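Local coordinates for protein branched-chain-amino-acid aminotransferase (Pseudomonas aeruginosa, PDB 6NST) that probably catalyses the pyridoxal-phosphate-dependent transfer of the amino group of leucine, isoleucine or valine to 2-oxoglutarate, in branched-chain amino-acid biosynthesis, at residues A[251-256]-A[279-284]; A[35-40]-A[100-105]. The protein carries 1 engineered substitution. All blocks are in the same frame, centred on the assembly; numbering follows the deposited sequence.

Interaction 1: residues A[251-256]-A[279-284]; sequences EAFFTG and PVTEKL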
ATOM      1  N   GLU A 251     -27.486  12.951   5.572  1.00 29.84           N
ATOM      2  CA  GLU A 251     -28.187  11.676   5.561  1.00 20.77           C
ATOM      3  C   GLU A 251     -27.213  10.577   5.164  1.00 19.20           C
ATOM      4  O   GLU A 251     -26.118  10.838   4.662  1.00 14.62           O
ATOM      5  CB  GLU A 251     -29.374  11.681   4.588  1.00 18.17           C
ATOM      6  CG  GLU A 251     -30.415  12.747   4.852  1.00 19.18           C
ATOM      7  CD  GLU A 251     -31.483  12.778   3.777  1.00 22.01           C
ATOM      8  OE1 GLU A 251     -31.807  13.882   3.294  1.00 14.73           O
ATOM      9  OE2 GLU A 251     -31.990  11.696   3.412  1.00 17.02           O
ATOM     10  N   ALA A 252     -27.635   9.335   5.384  1.00 17.29           N
ATOM     11  CA  ALA A 252     -26.869   8.173   4.961  1.00 13.64           C
ATOM     12  C   ALA A 252     -27.797   6.970   4.939  1.00 14.58           C
ATOM     13  O   ALA A 252     -28.665   6.842   5.807  1.00 24.34           O
ATOM     14  CB  ALA A 252     -25.676   7.912   5.889  1.00 18.79           C
ATOM     15  N   PHE A 253     -27.617   6.095   3.950  1.00 14.92           N
ATOM     16  CA  PHE A 253     -28.415   4.880   3.911  1.00 17.89           C
ATOM     17  C   PHE A 253     -27.668   3.782   3.170  1.00 12.10           C
ATOM     18  O   PHE A 253     -26.667   4.024   2.491  1.00 17.10           O
ATOM     19  CB  PHE A 253     -29.794   5.118   3.277  1.00 20.93           C
ATOM     20  CG  PHE A 253     -29.749   5.641   1.868  1.00 15.70           C
ATOM     21  CD1 PHE A 253     -29.740   4.772   0.788  1.00 19.73           C
ATOM     22  CD2 PHE A 253     -29.747   7.003   1.623  1.00 18.66           C
ATOM     23  CE1 PHE A 253     -29.713   5.255  -0.509  1.00 16.53           C
ATOM     24  CE2 PHE A 253     -29.721   7.491   0.329  1.00 15.93           C
ATOM     25  CZ  PHE A 253     -29.706   6.618  -0.739  1.00 16.79           C
ATOM     26  N   PHE A 254     -28.177   2.565   3.326  1.00 19.37           N
ATOM     27  CA  PHE A 254     -27.675   1.377   2.658  1.00 16.14           C
ATOM     28  C   PHE A 254     -28.655   0.944   1.576  1.00 24.43           C
ATOM     29  O   PHE A 254     -29.869   1.120   1.710  1.00 22.68           O
ATOM     30  CB  PHE A 254     -27.478   0.228   3.653  1.00 16.09           C
ATOM     31  CG  PHE A 254     -26.221   0.328   4.471  1.00 12.07           C
ATOM     32  CD1 PHE A 254     -25.001   0.584   3.871  1.00 11.62           C
ATOM     33  CD2 PHE A 254     -26.263   0.151   5.845  1.00 15.04           C
ATOM     34  CE1 PHE A 254     -23.844   0.665   4.624  1.00 13.47           C
ATOM     35  CE2 PHE A 254     -25.111   0.233   6.604  1.00 16.22           C
ATOM     36  CZ  PHE A 254     -23.900   0.490   5.990  1.00 11.26           C
ATOM     37  N   THR A 255     -28.118   0.367   0.501  1.00 15.88           N
ATOM     38  CA  THR A 255     -28.932  -0.221  -0.554  1.00 21.83           C
ATOM     39  C   THR A 255     -28.490  -1.656  -0.791  1.00 23.07           C
ATOM     40  O   THR A 255     -27.294  -1.961  -0.764  1.00 20.61           O
ATOM     41  CB  THR A 255     -28.842   0.564  -1.867  1.00 18.01           C
ATOM     42  OG1 THR A 255     -27.490   0.556  -2.343  1.00 25.25           O
ATOM     43  CG2 THR A 255     -29.306   1.996  -1.665  1.00 13.69           C
ATOM     44  N   GLY A 256     -29.461  -2.526  -1.024  1.00 16.95           N
ATOM     45  CA  GLY A 256     -29.180  -3.926  -1.289  1.00 21.48           C
ATOM     46  C   GLY A 256     -30.470  -4.646  -1.611  1.00 26.99           C
ATOM     47  O   GLY A 256     -31.569  -4.142  -1.360  1.00 27.45           O
ATOM     48  N   PRO A 279     -34.942  13.532   4.655  1.00 30.59           N
ATOM     49  CA  PRO A 279     -35.949  13.727   3.602  1.00 22.96           C
ATOM     50  C   PRO A 279     -35.591  13.028   2.300  1.00 31.07           C
ATOM     51  O   PRO A 279     -36.448  12.393   1.677  1.00 40.98           O
ATOM     52  CB  PRO A 279     -35.984  15.253   3.421  1.00 17.62           C
ATOM     53  CG  PRO A 279     -35.316  15.817   4.642  1.00 17.28           C
ATOM     54  CD  PRO A 279     -34.312  14.798   5.065  1.00 28.30           C
ATOM     55  N   VAL A 280     -34.331  13.149   1.875  1.00 22.06           N
ATOM     56  CA  VAL A 280     -33.913  12.536   0.618  1.00 20.41           C
ATOM     57  C   VAL A 280     -33.973  11.017   0.716  1.00 25.96           C
ATOM     58  O   VAL A 280     -34.432  10.341  -0.213  1.00 18.95           O
ATOM     59  CB  VAL A 280     -32.509  13.033   0.224  1.00 19.82           C
ATOM     60  CG1 VAL A 280     -32.010  12.306  -1.018  1.00 15.10           C
ATOM     61  CG2 VAL A 280     -32.532  14.538  -0.013  1.00 15.85           C
ATOM     62  N   THR A 281     -33.526  10.455   1.843  1.00 21.83           N
ATOM     63  CA  THR A 281     -33.635   9.013   2.042  1.00 24.96           C
ATOM     64  C   THR A 281     -35.086   8.555   1.970  1.00 30.21           C
ATOM     65  O   THR A 281     -35.385   7.515   1.373  1.00 29.98           O
ATOM     66  CB  THR A 281     -33.027   8.610   3.387  1.00 14.55           C
ATOM     67  OG1 THR A 281     -31.682   9.096   3.480  1.00 17.95           O
ATOM     68  CG2 THR A 281     -33.022   7.090   3.532  1.00 14.42           C
ATOM     69  N   GLU A 282     -36.001   9.324   2.567  1.00 29.73           N
ATOM     70  CA  GLU A 282     -37.404   8.921   2.592  1.00 33.33           C
ATOM     71  C   GLU A 282     -37.999   8.894   1.189  1.00 33.77           C
ATOM     72  O   GLU A 282     -38.754   7.976   0.849  1.00 38.29           O
ATOM     73  CB  GLU A 282     -38.205   9.854   3.502  1.00 33.60           C
ATOM     74  CG  GLU A 282     -39.688   9.512   3.588  1.00 31.95           C
ATOM     75  CD  GLU A 282     -40.447  10.410   4.547  1.00 43.08           C
ATOM     76  OE1 GLU A 282     -39.817  11.281   5.185  1.00 37.79           O
ATOM     77  OE2 GLU A 282     -41.680  10.243   4.663  1.00 50.79           O
ATOM     78  N   LYS A 283     -37.667   9.888   0.360  1.00 24.96           N
ATOM     79  CA  LYS A 283     -38.203   9.922  -0.997  1.00 20.60           C
ATOM     80  C   LYS A 283     -37.636   8.792  -1.848  1.00 25.73           C
ATOM     81  O   LYS A 283     -38.363   8.181  -2.641  1.00 22.72           O
ATOM     82  CB  LYS A 283     -37.923  11.282  -1.638  1.00 31.52           C
ATOM     83  CG  LYS A 283     -38.803  12.403  -1.101  1.00 45.18           C
ATOM     84  CD  LYS A 283     -38.515  13.733  -1.780  1.00 48.15           C
ATOM     85  CE  LYS A 283     -37.197  14.326  -1.311  1.00 58.47           C
ATOM     86  NZ  LYS A 283     -36.951  15.672  -1.901  1.00 59.70           N
ATOM     87  N   LEU A 284     -36.343   8.493  -1.696  1.00 22.96           N
ATOM     88  CA  LEU A 284     -35.749   7.403  -2.465  1.00 16.65           C
ATOM     89  C   LEU A 284     -36.222   6.049  -1.954  1.00 21.61           C
ATOM     90  O   LEU A 284     -36.442   5.122  -2.744  1.00 19.13           O
ATOM     91  CB  LEU A 284     -34.224   7.498  -2.421  1.00 20.72           C
ATOM     92  CG  LEU A 284     -33.620   8.747  -3.070  1.00 24.33           C
ATOM     93  CD1 LEU A 284     -32.102   8.728  -2.978  1.00 17.08           C
ATOM     94  CD2 LEU A 284     -34.071   8.875  -4.518  1.00 17.40           C
TER
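Two flat groups of strand 251-256 meet the start of helix 279-292: the ring of F253 and the carboxylate of E251. T281 OG1 and L284 CD1 both approach the ring obliquely, the former 3.4 Å from F253 CD2 and the latter 3.9 Å from F253 CZ. T255 CG2, from the same strand, lies in the ring plane at its edge, while the ring of F201 on strand 199-204 meets F253 with its plane nearly parallel. At the carboxylate, E251 OE1 accepts from V280 N (3.0 Å, 152° at the hydrogen) on its syn lone pair, the side of the other oxygen. E251 OE2 accepts twice, its syn lone pair facing T281 N and its anti lone pair T281 OG1 at 2.6 Å. The T281 N to E251 OE2 separation, 2.5 Å, is short enough that its exact value is doubtful.

This strand belongs to the mixed sheet of the class-IV aminotransferase fold, running antiparallel to both 199-204 and 262-267, and the helix packs against it, the axes of the short segments coming within 8.2 Å at closest, at 33°. E251 reaches the helix because its chain is extended beyond CG (chi2 174°), which carries the carboxylate to first-turn N-H groups; the helix N-terminus would probably favour the negative charge. On the F253 side of T281, the methyl T281 CG2 lies 3.8 Å from F253 CB, and F234 touches L284.

Interaction 2: residues A[35-40]-A[100-105]; sequences MGVFEG and PMVFYG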
ATOM      1  N   MET A  35     -15.177 -21.889  -4.373  1.00 24.61           N
ATOM      2  CA  MET A  35     -15.273 -21.489  -5.776  1.00 25.73           C
ATOM      3  C   MET A  35     -16.695 -21.721  -6.266  1.00 29.62           C
ATOM      4  O   MET A  35     -17.084 -22.844  -6.599  1.00 29.46           O
ATOM      5  CB  MET A  35     -14.264 -22.257  -6.621  1.00 28.17           C
ATOM      6  CG  MET A  35     -14.252 -21.878  -8.092  1.00 40.87           C
ATOM      7  SD  MET A  35     -13.823 -20.150  -8.366  1.00 39.97           S
ATOM      8  CE  MET A  35     -12.778 -20.295  -9.811  1.00 30.65           C
ATOM      9  N   GLY A  36     -17.469 -20.650  -6.310  1.00 20.15           N
ATOM     10  CA  GLY A  36     -18.821 -20.705  -6.818  1.00 14.86           C
ATOM     11  C   GLY A  36     -19.388 -19.304  -6.821  1.00 20.10           C
ATOM     12  O   GLY A  36     -18.859 -18.396  -6.171  1.00 20.18           O
ATOM     13  N   VAL A  37     -20.467 -19.138  -7.576  1.00 16.89           N
ATOM     14  CA  VAL A  37     -21.111 -17.837  -7.703  1.00 11.72           C
ATOM     15  C   VAL A  37     -22.579 -17.981  -7.327  1.00 22.05           C
ATOM     16  O   VAL A  37     -23.165 -19.063  -7.438  1.00 18.36           O
ATOM     17  CB  VAL A  37     -20.952 -17.251  -9.126  1.00 17.05           C
ATOM     18  CG1 VAL A  37     -19.480 -17.184  -9.509  1.00 11.14           C
ATOM     19  CG2 VAL A  37     -21.729 -18.073 -10.140  1.00 11.48           C
ATOM     20  N   PHE A  38     -23.169 -16.884  -6.861  1.00 12.07           N
ATOM     21  CA  PHE A  38     -24.558 -16.903  -6.428  1.00 21.30           C
ATOM     22  C   PHE A  38     -25.164 -15.522  -6.616  1.00 22.30           C
ATOM     23  O   PHE A  38     -24.477 -14.554  -6.954  1.00 19.96           O
ATOM     24  CB  PHE A  38     -24.690 -17.364  -4.969  1.00 17.26           C
ATOM     25  CG  PHE A  38     -24.228 -16.350  -3.959  1.00 24.16           C
ATOM     26  CD1 PHE A  38     -25.145 -15.598  -3.245  1.00 27.05           C
ATOM     27  CD2 PHE A  38     -22.878 -16.155  -3.718  1.00 28.13           C
ATOM     28  CE1 PHE A  38     -24.726 -14.669  -2.311  1.00 39.03           C
ATOM     29  CE2 PHE A  38     -22.451 -15.225  -2.786  1.00 31.23           C
ATOM     30  CZ  PHE A  38     -23.378 -14.481  -2.082  1.00 37.31           C
ATOM     31  N   GLU A  39     -26.474 -15.444  -6.397  1.00 20.47           N
ATOM     32  CA  GLU A  39     -27.211 -14.198  -6.527  1.00 12.82           C
ATOM     33  C   GLU A  39     -28.229 -14.092  -5.402  1.00 29.32           C
ATOM     34  O   GLU A  39     -28.632 -15.089  -4.798  1.00 25.12           O
ATOM     35  CB  GLU A  39     -27.918 -14.095  -7.886  1.00 14.02           C
ATOM     36  CG  GLU A  39     -27.050 -13.540  -9.004  1.00 12.52           C
ATOM     37  CD  GLU A  39     -26.591 -12.119  -8.725  1.00 29.84           C
ATOM     38  OE1 GLU A  39     -25.402 -11.817  -8.963  1.00 21.87           O
ATOM     39  OE2 GLU A  39     -27.420 -11.308  -8.258  1.00 20.93           O
ATOM     40  N   GLY A  40     -28.626 -12.857  -5.118  1.00 23.66           N
ATOM     41  CA  GLY A  40     -29.728 -12.591  -4.217  1.00 16.02           C
ATOM     42  C   GLY A  40     -30.822 -11.856  -4.959  1.00 23.00           C
ATOM     43  O   GLY A  40     -30.603 -10.748  -5.457  1.00 23.00           O
ATOM     44  N   PRO A 100     -30.258 -18.101  -6.393  1.00 19.36           N
ATOM     45  CA  PRO A 100     -29.600 -18.863  -7.460  1.00 14.57           C
ATOM     46  C   PRO A 100     -28.131 -19.037  -7.110  1.00 20.57           C
ATOM     47  O   PRO A 100     -27.467 -18.086  -6.693  1.00 16.59           O
ATOM     48  CB  PRO A 100     -29.788 -17.987  -8.706  1.00 16.29           C
ATOM     49  CG  PRO A 100     -30.769 -16.908  -8.307  1.00 14.36           C
ATOM     50  CD  PRO A 100     -30.604 -16.738  -6.830  1.00 18.06           C
ATOM     51  N   MET A 101     -27.628 -20.258  -7.263  1.00 22.39           N
ATOM     52  CA  MET A 101     -26.267 -20.554  -6.839  1.00 24.47           C
ATOM     53  C   MET A 101     -25.647 -21.574  -7.780  1.00 26.71           C
ATOM     54  O   MET A 101     -26.245 -22.619  -8.054  1.00 22.24           O
ATOM     55  CB  MET A 101     -26.242 -21.059  -5.391  1.00 14.02           C
ATOM     56  CG  MET A 101     -24.882 -20.965  -4.721  1.00 31.59           C
ATOM     57  SD  MET A 101     -23.902 -22.465  -4.901  1.00 36.89           S
ATOM     58  CE  MET A 101     -24.701 -23.526  -3.698  1.00 43.96           C
ATOM     59  N   VAL A 102     -24.453 -21.253  -8.271  1.00 29.09           N
ATOM     60  CA  VAL A 102     -23.691 -22.095  -9.187  1.00 12.95           C
ATOM     61  C   VAL A 102     -22.470 -22.607  -8.439  1.00 25.42           C
ATOM     62  O   VAL A 102     -21.742 -21.818  -7.825  1.00 12.73           O
ATOM     63  CB  VAL A 102     -23.283 -21.310 -10.446  1.00 13.22           C
ATOM     64  CG1 VAL A 102     -22.412 -22.153 -11.353  1.00 20.94           C
ATOM     65  CG2 VAL A 102     -24.514 -20.803 -11.186  1.00 12.54           C
ATOM     66  N   PHE A 103     -22.244 -23.921  -8.480  1.00 18.07           N
ATOM     67  CA  PHE A 103     -21.162 -24.501  -7.696  1.00 21.05           C
ATOM     68  C   PHE A 103     -20.592 -25.730  -8.391  1.00 27.25           C
ATOM     69  O   PHE A 103     -21.284 -26.415  -9.147  1.00 21.15           O
ATOM     70  CB  PHE A 103     -21.623 -24.864  -6.273  1.00 14.08           C
ATOM     71  CG  PHE A 103     -22.650 -25.965  -6.212  1.00 19.66           C
ATOM     72  CD1 PHE A 103     -22.269 -27.277  -5.971  1.00 24.14           C
ATOM     73  CD2 PHE A 103     -24.000 -25.685  -6.363  1.00 20.47           C
ATOM     74  CE1 PHE A 103     -23.210 -28.288  -5.899  1.00 25.01           C
ATOM     75  CE2 PHE A 103     -24.946 -26.692  -6.292  1.00 30.56           C
ATOM     76  CZ  PHE A 103     -24.550 -27.996  -6.058  1.00 29.45           C
ATOM     77  N   TYR A 104     -19.313 -25.994  -8.123  1.00 21.99           N
ATOM     78  CA  TYR A 104     -18.659 -27.196  -8.619  1.00 23.17           C
ATOM     79  C   TYR A 104     -19.097 -28.409  -7.809  1.00 32.48           C
ATOM     80  O   TYR A 104     -19.313 -28.324  -6.601  1.00 33.56           O
ATOM     81  CB  TYR A 104     -17.138 -27.049  -8.547  1.00 28.74           C
ATOM     82  CG  TYR A 104     -16.532 -26.225  -9.660  1.00 26.20           C
ATOM     83  CD1 TYR A 104     -16.995 -26.333 -10.965  1.00 29.76           C
ATOM     84  CD2 TYR A 104     -15.497 -25.334  -9.404  1.00 15.85           C
ATOM     85  CE1 TYR A 104     -16.440 -25.579 -11.986  1.00 30.61           C
ATOM     86  CE2 TYR A 104     -14.936 -24.577 -10.416  1.00 12.98           C
ATOM     87  CZ  TYR A 104     -15.412 -24.702 -11.704  1.00 18.97           C
ATOM     88  OH  TYR A 104     -14.858 -23.949 -12.714  1.00 22.47           O
ATOM     89  N   GLY A 105     -19.215 -29.549  -8.485  1.00 31.22           N
ATOM     90  CA  GLY A 105     -19.721 -30.755  -7.864  1.00 29.36           C
ATOM     91  C   GLY A 105     -18.656 -31.514  -7.098  1.00 33.06           C
ATOM     92  O   GLY A 105     -17.572 -31.002  -6.805  1.00 28.84           O
TER
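V37 and V102 form the apolar centre, their side chains lying alongside each other and pointing the same way, with V37 CG2 3.6 Å from V102 CB. They are a hydrogen-bonded pair of the antiparallel sheet in which strands 36-46 and 96-104 are neighbours; the short segments run at 175° to each other. L62 of helix 55-68 touches both valines. F38 and M101, a non-hydrogen-bonded pair, point to the other face, where F38 CB meets M101 CG at 3.6 Å; H32 of the second subunit packs on both. The side chain of F38 also lies about 4 Å from that of K160, the probable cofactor lysine, which carries no cofactor here. Farther out, M35 CG, anti to its own N (chi1 -178°), comes obliquely to the Y104 ring, 3.6 Å from Y104 CE2.

Backbone hydrogen bonds join the strands: V102 N to V37 O is nearly straight (2.7 Å, 171° at the hydrogen), whereas V37 N to V102 O is longer and more bent (3.0 Å, 144°). At the polar edge, the E39 carboxylate turns to R61, in a salt bridge, and to H58, while E39 N donates to P100 O at 2.8 Å.

Overall arrangement
Both contacts are buried, yet they hold different elements. Interaction 1 joins a strand of the mixed sheet to a helix beside it, whereas interaction 2 joins two adjacent strands of the separate antiparallel sheet. Their centres are 30 Å apart, on opposite sides of the chain's centre, and their nearest atoms stay about 7 Å apart. The chemistry differs: in interaction 1 a side-chain carboxylate accepts every hydrogen bond across the segments, in interaction 2 donors and acceptors are all backbone. Only P279 among the touching residues is exposed. No other chain touches 251-256 or 279-284, while 35-40 and 100-105 reach the second subunit and the neighbourhood of the probable cofactor lysine.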